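Peroxiredoxin 5 (Alvinella pompejana, PDB 2XHF) probably reduces hydrogen peroxide and organic hydroperoxides as a thiol-dependent antioxidant enzyme of the peroxiredoxin family. Local coordinates at residues A[64-69]-A[97-102]; A[123-126]-A[130-133]; A[136-141]-A[146-151]. All blocks are in the same frame, centred on the assembly; numbering follows the deposited sequence.

Contact 1 (A[64-69]-A[97-102]); sequences EYLSLY and TVDPEH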
loop_
_atom_site.group_PDB
_atom_site.type_symbol
_atom_site.label_atom_id
_atom_site.label_comp_id
_atom_site.label_asym_id
_atom_site.label_seq_id
_atom_site.Cartn_x
_atom_site.Cartn_y
_atom_site.Cartn_z
ATOM N N GLU A 64 -14.124 15.492 -7.705
ATOM C CA GLU A 64 -15.503 15.977 -7.735
ATOM C C GLU A 64 -16.148 15.964 -6.357
ATOM O O GLU A 64 -16.888 16.885 -6.040
ATOM C CB GLU A 64 -16.372 15.204 -8.715
ATOM C CG GLU A 64 -17.709 15.894 -8.988
ATOM C CD GLU A 64 -18.252 15.588 -10.371
ATOM O OE1 GLU A 64 -18.916 14.545 -10.515
ATOM O OE2 GLU A 64 -18.009 16.400 -11.292
ATOM N N TYR A 65 -15.869 14.937 -5.546
ATOM C CA TYR A 65 -16.321 14.949 -4.155
ATOM C C TYR A 65 -15.794 16.198 -3.455
ATOM O O TYR A 65 -16.526 16.876 -2.744
ATOM C CB TYR A 65 -15.862 13.709 -3.364
ATOM C CG TYR A 65 -16.606 12.426 -3.663
ATOM C CD1 TYR A 65 -17.913 12.227 -3.233
ATOM C CD2 TYR A 65 -15.974 11.389 -4.320
ATOM C CE1 TYR A 65 -18.582 11.030 -3.491
ATOM C CE2 TYR A 65 -16.630 10.205 -4.601
ATOM C CZ TYR A 65 -17.927 10.024 -4.169
ATOM O OH TYR A 65 -18.556 8.835 -4.437
ATOM N N LEU A 66 -14.514 16.501 -3.633
ATOM C CA LEU A 66 -13.936 17.641 -2.946
ATOM C C LEU A 66 -14.591 18.936 -3.403
ATOM O O LEU A 66 -14.887 19.836 -2.589
ATOM C CB LEU A 66 -12.427 17.691 -3.175
ATOM C CG LEU A 66 -11.655 16.555 -2.497
ATOM C CD1 LEU A 66 -10.193 16.603 -2.889
ATOM C CD2 LEU A 66 -11.789 16.613 -0.967
ATOM N N SER A 67 -14.852 19.025 -4.699
ATOM C CA SER A 67 -15.439 20.251 -5.254
ATOM C C SER A 67 -16.860 20.470 -4.718
ATOM O O SER A 67 -17.304 21.611 -4.590
ATOM C CB SER A 67 -15.431 20.220 -6.781
ATOM O OG SER A 67 -16.445 19.372 -7.292
ATOM N N LEU A 68 -17.546 19.375 -4.386
ATOM C CA LEU A 68 -18.921 19.435 -3.903
ATOM C C LEU A 68 -19.051 19.436 -2.389
ATOM O O LEU A 68 -20.155 19.351 -1.868
ATOM C CB LEU A 68 -19.723 18.277 -4.501
ATOM C CG LEU A 68 -19.935 18.391 -6.007
ATOM C CD1 LEU A 68 -20.557 17.118 -6.537
ATOM C CD2 LEU A 68 -20.807 19.599 -6.325
ATOM N N TYR A 69 -17.930 19.533 -1.684
ATOM C CA TYR A 69 -17.952 19.447 -0.229
ATOM C C TYR A 69 -18.981 20.372 0.435
ATOM O O TYR A 69 -19.751 19.935 1.274
ATOM C CB TYR A 69 -16.566 19.730 0.332
ATOM C CG TYR A 69 -16.514 19.708 1.843
ATOM C CD1 TYR A 69 -16.465 18.512 2.539
ATOM C CD2 TYR A 69 -16.543 20.880 2.563
ATOM C CE1 TYR A 69 -16.449 18.495 3.920
ATOM C CE2 TYR A 69 -16.520 20.880 3.946
ATOM C CZ TYR A 69 -16.462 19.696 4.616
ATOM O OH TYR A 69 -16.433 19.726 5.984
ATOM N N THR A 97 -2.019 13.054 -0.566
ATOM C CA THR A 97 -1.694 13.463 -1.930
ATOM C C THR A 97 -2.925 13.836 -2.751
ATOM O O THR A 97 -2.850 14.692 -3.646
ATOM C CB THR A 97 -0.907 12.369 -2.706
ATOM O OG1 THR A 97 -1.799 11.327 -3.145
ATOM C CG2 THR A 97 0.244 11.819 -1.856
ATOM N N VAL A 98 -4.059 13.201 -2.461
ATOM C CA VAL A 98 -5.268 13.453 -3.230
ATOM C C VAL A 98 -6.234 14.415 -2.521
ATOM O O VAL A 98 -7.139 14.940 -3.155
ATOM C CB VAL A 98 -6.026 12.158 -3.588
ATOM C CG1 VAL A 98 -5.164 11.262 -4.473
ATOM C CG2 VAL A 98 -6.439 11.387 -2.355
ATOM N N ASP A 99 -6.036 14.655 -1.222
ATOM C CA ASP A 99 -6.970 15.441 -0.411
ATOM C C ASP A 99 -6.171 16.221 0.639
ATOM O O ASP A 99 -6.218 15.928 1.831
ATOM C CB ASP A 99 -7.979 14.481 0.240
ATOM C CG ASP A 99 -8.916 15.150 1.233
ATOM O OD1 ASP A 99 -9.209 16.366 1.130
ATOM O OD2 ASP A 99 -9.389 14.401 2.112
ATOM N N PRO A 100 -5.414 17.226 0.193
ATOM C CA PRO A 100 -4.533 17.951 1.106
ATOM C C PRO A 100 -5.277 18.705 2.211
ATOM O O PRO A 100 -4.665 19.002 3.240
ATOM C CB PRO A 100 -3.783 18.914 0.182
ATOM C CG PRO A 100 -4.641 19.050 -1.028
ATOM C CD PRO A 100 -5.276 17.694 -1.197
ATOM N N GLU A 101 -6.564 18.993 2.023
ATOM C CA GLU A 101 -7.337 19.708 3.058
ATOM C C GLU A 101 -8.066 18.742 3.989
ATOM O O GLU A 101 -8.847 19.156 4.854
ATOM C CB GLU A 101 -8.340 20.675 2.419
ATOM C CG GLU A 101 -7.675 21.775 1.603
ATOM C CD GLU A 101 -8.653 22.686 0.862
ATOM O OE1 GLU A 101 -9.833 22.327 0.671
ATOM O OE2 GLU A 101 -8.222 23.778 0.442
ATOM N N HIS A 102 -7.824 17.449 3.790
ATOM C CA HIS A 102 -8.369 16.406 4.656
ATOM C C HIS A 102 -9.872 16.528 4.843
ATOM O O HIS A 102 -10.409 16.424 5.957
ATOM C CB HIS A 102 -7.663 16.372 6.019
ATOM C CG HIS A 102 -7.938 15.128 6.809
ATOM N ND1 HIS A 102 -8.042 15.129 8.181
ATOM C CD2 HIS A 102 -8.185 13.854 6.422
ATOM C CE1 HIS A 102 -8.302 13.907 8.607
ATOM N NE2 HIS A 102 -8.357 13.104 7.557
#

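Contact 2 (A[123-126]-A[130-133]); sequences DSSK and NNRS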
loop_
_atom_site.group_PDB
_atom_site.type_symbol
_atom_site.label_atom_id
_atom_site.label_comp_id
_atom_site.label_asym_id
_atom_site.label_seq_id
_atom_site.Cartn_x
_atom_site.Cartn_y
_atom_site.Cartn_z
ATOM N N ASP A 123 -12.077 -9.973 -7.309
ATOM C CA ASP A 123 -11.128 -11.042 -7.583
ATOM C C ASP A 123 -9.869 -10.405 -8.176
ATOM O O ASP A 123 -9.699 -10.390 -9.392
ATOM C CB ASP A 123 -11.746 -12.029 -8.577
ATOM C CG ASP A 123 -10.914 -13.278 -8.767
ATOM O OD1 ASP A 123 -9.801 -13.353 -8.210
ATOM O OD2 ASP A 123 -11.374 -14.187 -9.497
ATOM N N SER A 124 -8.984 -9.893 -7.328
ATOM C CA SER A 124 -7.861 -9.074 -7.796
ATOM C C SER A 124 -6.475 -9.572 -7.388
ATOM O O SER A 124 -5.504 -8.849 -7.529
ATOM C CB SER A 124 -8.045 -7.633 -7.315
ATOM O OG SER A 124 -8.151 -7.556 -5.903
ATOM N N SER A 125 -6.398 -10.778 -6.841
ATOM C CA SER A 125 -5.149 -11.312 -6.295
ATOM C C SER A 125 -4.017 -11.366 -7.303
ATOM O O SER A 125 -2.865 -11.124 -6.955
ATOM C CB SER A 125 -5.387 -12.708 -5.730
ATOM O OG SER A 125 -6.021 -12.612 -4.469
ATOM N N LYS A 126 -4.338 -11.695 -8.546
ATOM C CA LYS A 126 -3.319 -11.809 -9.586
ATOM C C LYS A 126 -2.707 -10.455 -9.901
ATOM O O LYS A 126 -1.525 -10.349 -10.218
ATOM C CB LYS A 126 -3.920 -12.386 -10.881
ATOM C CG LYS A 126 -4.541 -13.762 -10.740
ATOM C CD LYS A 126 -3.497 -14.866 -10.746
ATOM C CE LYS A 126 -4.149 -16.236 -10.625
ATOM N NZ LYS A 126 -5.202 -16.453 -11.661
ATOM N N ASN A 130 -3.907 -9.422 -3.403
ATOM C CA ASN A 130 -5.012 -9.790 -2.538
ATOM C C ASN A 130 -6.312 -9.251 -3.147
ATOM O O ASN A 130 -6.285 -8.566 -4.181
ATOM C CB ASN A 130 -4.791 -9.247 -1.124
ATOM C CG ASN A 130 -4.772 -7.718 -1.062
ATOM O OD1 ASN A 130 -4.462 -7.045 -2.034
ATOM N ND2 ASN A 130 -5.054 -7.172 0.119
ATOM N N ASN A 131 -7.438 -9.571 -2.516
ATOM C CA ASN A 131 -8.739 -9.158 -3.002
ATOM C C ASN A 131 -9.085 -7.799 -2.444
ATOM O O ASN A 131 -9.041 -7.573 -1.237
ATOM C CB ASN A 131 -9.809 -10.166 -2.602
ATOM C CG ASN A 131 -9.690 -11.456 -3.361
ATOM O OD1 ASN A 131 -8.920 -11.559 -4.314
ATOM N ND2 ASN A 131 -10.469 -12.448 -2.956
ATOM N N ARG A 132 -9.395 -6.885 -3.341
ATOM C CA ARG A 132 -9.697 -5.525 -2.976
ATOM C C ARG A 132 -11.199 -5.361 -3.048
ATOM O O ARG A 132 -11.934 -6.322 -3.226
ATOM C CB ARG A 132 -8.991 -4.567 -3.925
ATOM C CG ARG A 132 -7.467 -4.757 -3.946
ATOM C CD ARG A 132 -6.833 -4.443 -2.585
ATOM N NE ARG A 132 -5.370 -4.528 -2.625
ATOM C CZ ARG A 132 -4.550 -3.542 -2.971
ATOM N NH1 ARG A 132 -5.020 -2.334 -3.244
ATOM N NH2 ARG A 132 -3.242 -3.741 -2.992
ATOM N N SER A 133 -11.662 -4.139 -2.887
ATOM C CA SER A 133 -13.086 -3.871 -2.971
ATOM C C SER A 133 -13.474 -3.416 -4.355
ATOM O O SER A 133 -12.743 -2.652 -4.981
ATOM C CB SER A 133 -13.451 -2.752 -2.011
ATOM O OG SER A 133 -14.860 -2.543 -1.961
#

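Contact 3 (A[136-141]-A[146-151]); sequences YAMLID and RSVSTE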
loop_
_atom_site.group_PDB
_atom_site.type_symbol
_atom_site.label_atom_id
_atom_site.label_comp_id
_atom_site.label_asym_id
_atom_site.label_seq_id
_atom_site.Cartn_x
_atom_site.Cartn_y
_atom_site.Cartn_z
ATOM N N TYR A 136 -18.109 1.292 -4.979
ATOM C CA TYR A 136 -19.470 1.693 -4.659
ATOM C C TYR A 136 -19.465 3.072 -4.006
ATOM O O TYR A 136 -18.428 3.589 -3.583
ATOM C CB TYR A 136 -20.155 0.674 -3.742
ATOM C CG TYR A 136 -19.398 0.437 -2.458
ATOM C CD1 TYR A 136 -19.496 1.328 -1.407
ATOM C CD2 TYR A 136 -18.560 -0.660 -2.309
ATOM C CE1 TYR A 136 -18.792 1.136 -0.237
ATOM C CE2 TYR A 136 -17.841 -0.855 -1.135
ATOM C CZ TYR A 136 -17.972 0.043 -0.108
ATOM O OH TYR A 136 -17.269 -0.150 1.051
ATOM N N ALA A 137 -20.638 3.672 -3.912
ATOM C CA ALA A 137 -20.835 4.899 -3.140
ATOM C C ALA A 137 -22.201 4.791 -2.474
ATOM O O ALA A 137 -23.189 4.472 -3.131
ATOM C CB ALA A 137 -20.758 6.126 -4.020
ATOM N N MET A 138 -22.252 5.059 -1.172
ATOM C CA MET A 138 -23.479 4.937 -0.421
ATOM C C MET A 138 -23.720 6.163 0.407
ATOM O O MET A 138 -22.781 6.785 0.911
ATOM C CB MET A 138 -23.392 3.726 0.508
ATOM C CG MET A 138 -23.307 2.404 -0.261
ATOM S SD MET A 138 -23.251 0.956 0.805
ATOM C CE MET A 138 -22.430 1.699 2.183
ATOM N N LEU A 139 -24.996 6.487 0.561
ATOM C CA LEU A 139 -25.422 7.474 1.528
ATOM C C LEU A 139 -25.785 6.731 2.808
ATOM O O LEU A 139 -26.502 5.727 2.776
ATOM C CB LEU A 139 -26.635 8.228 1.011
ATOM C CG LEU A 139 -26.452 9.005 -0.279
ATOM C CD1 LEU A 139 -27.732 9.817 -0.554
ATOM C CD2 LEU A 139 -25.253 9.904 -0.220
ATOM N N ILE A 140 -25.294 7.240 3.931
ATOM C CA ILE A 140 -25.488 6.614 5.213
ATOM C C ILE A 140 -26.205 7.605 6.136
ATOM O O ILE A 140 -25.993 8.799 6.074
ATOM C CB ILE A 140 -24.134 6.270 5.845
ATOM C CG1 ILE A 140 -23.207 5.506 4.881
ATOM C CG2 ILE A 140 -24.325 5.516 7.161
ATOM C CD1 ILE A 140 -23.700 4.186 4.468
ATOM N N ASP A 141 -27.065 7.088 7.000
ATOM C CA ASP A 141 -27.739 7.884 8.025
ATOM C C ASP A 141 -27.746 7.060 9.309
ATOM O O ASP A 141 -28.421 6.040 9.381
ATOM C CB ASP A 141 -29.163 8.213 7.561
ATOM C CG ASP A 141 -29.927 9.110 8.529
ATOM O OD1 ASP A 141 -29.586 9.163 9.724
ATOM O OD2 ASP A 141 -30.875 9.783 8.055
ATOM N N ARG A 146 -29.013 4.603 3.135
ATOM C CA ARG A 146 -30.131 5.349 2.538
ATOM C C ARG A 146 -30.158 5.241 1.019
ATOM O O ARG A 146 -31.216 5.356 0.413
ATOM C CB ARG A 146 -30.077 6.829 2.923
ATOM C CG ARG A 146 -30.442 7.169 4.340
ATOM C CD ARG A 146 -30.441 8.687 4.481
ATOM N NE ARG A 146 -31.647 9.217 5.115
ATOM C CZ ARG A 146 -32.819 9.361 4.501
ATOM N NH1 ARG A 146 -32.963 9.000 3.233
ATOM N NH2 ARG A 146 -33.855 9.857 5.161
ATOM N N SER A 147 -28.996 5.019 0.420
ATOM C CA SER A 147 -28.855 4.914 -1.034
ATOM C C SER A 147 -27.596 4.139 -1.397
ATOM O O SER A 147 -26.584 4.268 -0.715
ATOM C CB SER A 147 -28.794 6.313 -1.663
ATOM O OG SER A 147 -28.673 6.233 -3.065
ATOM N N VAL A 148 -27.647 3.350 -2.473
ATOM C CA VAL A 148 -26.479 2.616 -2.953
ATOM C C VAL A 148 -26.288 2.743 -4.455
ATOM O O VAL A 148 -27.221 2.539 -5.234
ATOM C CB VAL A 148 -26.581 1.114 -2.673
ATOM C CG1 VAL A 148 -25.228 0.451 -2.916
ATOM C CG2 VAL A 148 -27.044 0.869 -1.268
ATOM N N SER A 149 -25.050 3.025 -4.846
ATOM C CA SER A 149 -24.660 3.147 -6.243
ATOM C C SER A 149 -23.388 2.356 -6.542
ATOM O O SER A 149 -22.518 2.184 -5.668
ATOM C CB SER A 149 -24.415 4.614 -6.570
ATOM O OG SER A 149 -25.518 5.391 -6.159
ATOM N N THR A 150 -23.293 1.888 -7.788
ATOM C CA THR A 150 -22.082 1.265 -8.323
ATOM C C THR A 150 -21.760 1.853 -9.701
ATOM O O THR A 150 -22.483 2.718 -10.193
ATOM C CB THR A 150 -22.237 -0.265 -8.454
ATOM O OG1 THR A 150 -23.418 -0.571 -9.209
ATOM C CG2 THR A 150 -22.325 -0.919 -7.076
ATOM N N GLU A 151 -20.677 1.392 -10.321
ATOM C CA GLU A 151 -20.286 1.885 -11.640
ATOM C C GLU A 151 -21.499 1.897 -12.571
ATOM O O GLU A 151 -22.271 0.942 -12.584
ATOM C CB GLU A 151 -19.180 1.007 -12.231
ATOM C CG GLU A 151 -17.783 1.288 -11.685
ATOM C CD GLU A 151 -17.111 2.482 -12.356
ATOM O OE1 GLU A 151 -17.829 3.380 -12.851
ATOM O OE2 GLU A 151 -15.861 2.521 -12.396
#

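Contact 1 (A[64-69]-A[97-102])
Leu66, on the last turn of helix 62-67, meets Val98 and Asp99 where helix 88-98 runs out, joining two helix ends in the thioredoxin-like fold of the peroxiredoxins. The contact is small: 104 Å² is buried in all, and the nearest CA pair, Leu66 with Asp99, is 7.7 Å apart.

The touch itself is van der Waals, with no hydrogen bond crossing it. The two methyls of Leu66 divide the work. Its CD1 sits 3.5 Å from the backbone Val98 O, while its CD2 lies 3.3 Å from Asp99 OD1, a methyl against a carboxylate oxygen. With CG of Leu66 set beside the backbone N (chi1 -68°) and the chain extended beyond it, the forked end is carried out from the helix to both partners.

The polar bonds run within each segment or to the residues just after 97-102. Asp99 is the first residue past the helix, and it opens a type I turn in which His102 N bonds to Asp99 O at 3.0 Å. A trans chi1 of 174° swings its carboxylate back over this turn, where OD1 takes the backbone N of Lys103 and OD2 that of Ile104. The buried carboxylate is thus gripped by two main-chain N-H groups, which fixes the oxygen that Leu66 meets. Lys103 also touches Leu66 and makes a cation-pi contact with the ring of Tyr69.

At the end of helix 62-67, Glu64 O accepts two bonds from the same face of its carbonyl plane: Leu68 N gives one at 3.1 Å, and Ser67 OG adds the other at 2.8 Å to Glu64 O.

Contact 2 (A[123-126]-A[130-133])
Ser124 and Ser125, at the start of helix 125-128, are laced to residues 130-132 of the loop that leaves this short helix, so that entry and exit lie side by side. The CA atoms of Ser125 and Asn130 are 4.1 Å apart.

Hydroxyl-to-backbone bonds carry the centre. Ser124 OG donates to Asn130 O at 2.7 Å, lying in the carbonyl plane on a lone pair, and accepts from Arg132 N at 2.9 Å. Its chi1 of 58° tucks the oxygen between the backbone N and the carbonyl carbon, where it spans the two peptide groups flanking Asn131.

The amide of Asn131 supplies a second set. Ser125 OG reaches Asn131 OD1 at 3.1 Å from above the amide plane, 49° out of it, and Ser124 N makes a weak bond to the same oxygen. Asn131 ND2 is turned to Glu121 OE1.

Within the loop, Arg132 NE donates to Asn130 OD1 at 2.7 Å, nearly straight at 171° and in the guanidinium plane. Its NH1 binds Val51 O, and NH2 forms a salt bridge with Asp87 of the second subunit.

The buried Ser124 hydroxyl is therefore used both as donor and as acceptor, and the Asn130 amide oxygen, with the Val51 carbonyl and Asp87 of the second subunit, helps set how the guanidinium is turned, consistent with a loop set to present its positive charge across the dimer interface.

Contact 3 (A[136-141]-A[146-151])
The beta hairpin of strands 136-141 and 144-150 forms one edge of the mixed central sheet, and Leu139 faces both Arg146 and Ser147 in a classic beta bulge. The paired segments run antiparallel, their axes 4.7 Å apart at closest approach and 167° between directions.

Main-chain bonds define the register. Ala137 and Ser149 are a hydrogen-bonded pair, with Ala137 N to Ser149 O at 3.0 Å and Ser149 N to Ala137 O at 2.9 Å. Leu139 N reaches Ser147 O at 3.0 Å, but the return bond to Leu139 O comes from Arg146 N, which is the evidence for the bulge.

Apolar contacts occupy both faces. Met138 and Val148 are a non-hydrogen-bonded pair whose side chains run alongside each other in the same direction, CG of Met138 3.8 Å from CG1 of Val148. On the other face Leu139 lays CG and CD1 against CB of Ser147, beneath helix 156-165, whose Ser162 touches both residues.

A salt bridge closes the end near the turn. Arg146 runs its aliphatic part over Asp141, CD of Arg146 packing 3.4 Å from CB of Asp141, and a bend at chi3 turns the head to the carboxylate, the two planes being 24° apart. Replacing Asp141 by an alanine would probably leave the Arg146 guanidinium without its carboxylate partner and less firmly held in orientation. The link is a single edge-on bond: Arg146 NE meets the anti lone pair of Asp141 OD2 at 3.1 Å, with an angle of 162° at the hydrogen.

In the fold
From the N terminus, contact 1 comes first: it closes a long loop between helix 62-67 and the end of helix 88-98, taking in most of helix 69-74, strand 79-84 and most of helix 88-98. Contact 2 then closes a tight loop, three residues between its segments, that holds the end of helix 125-128, and contact 3 closes the hairpin that follows. The three are in series, with no nesting or crossing. Contacts 1 and 2 stay apart, about 12 Å between nearest atoms. Contacts 2 and 3 adjoin in sequence, the loop of 130-133 leading into strand 136-141. Contacts 1 and 3 do touch, Tyr65 OH packing 3.5 Å from Ala137 CB, which ties helix 62-67 to the sheet.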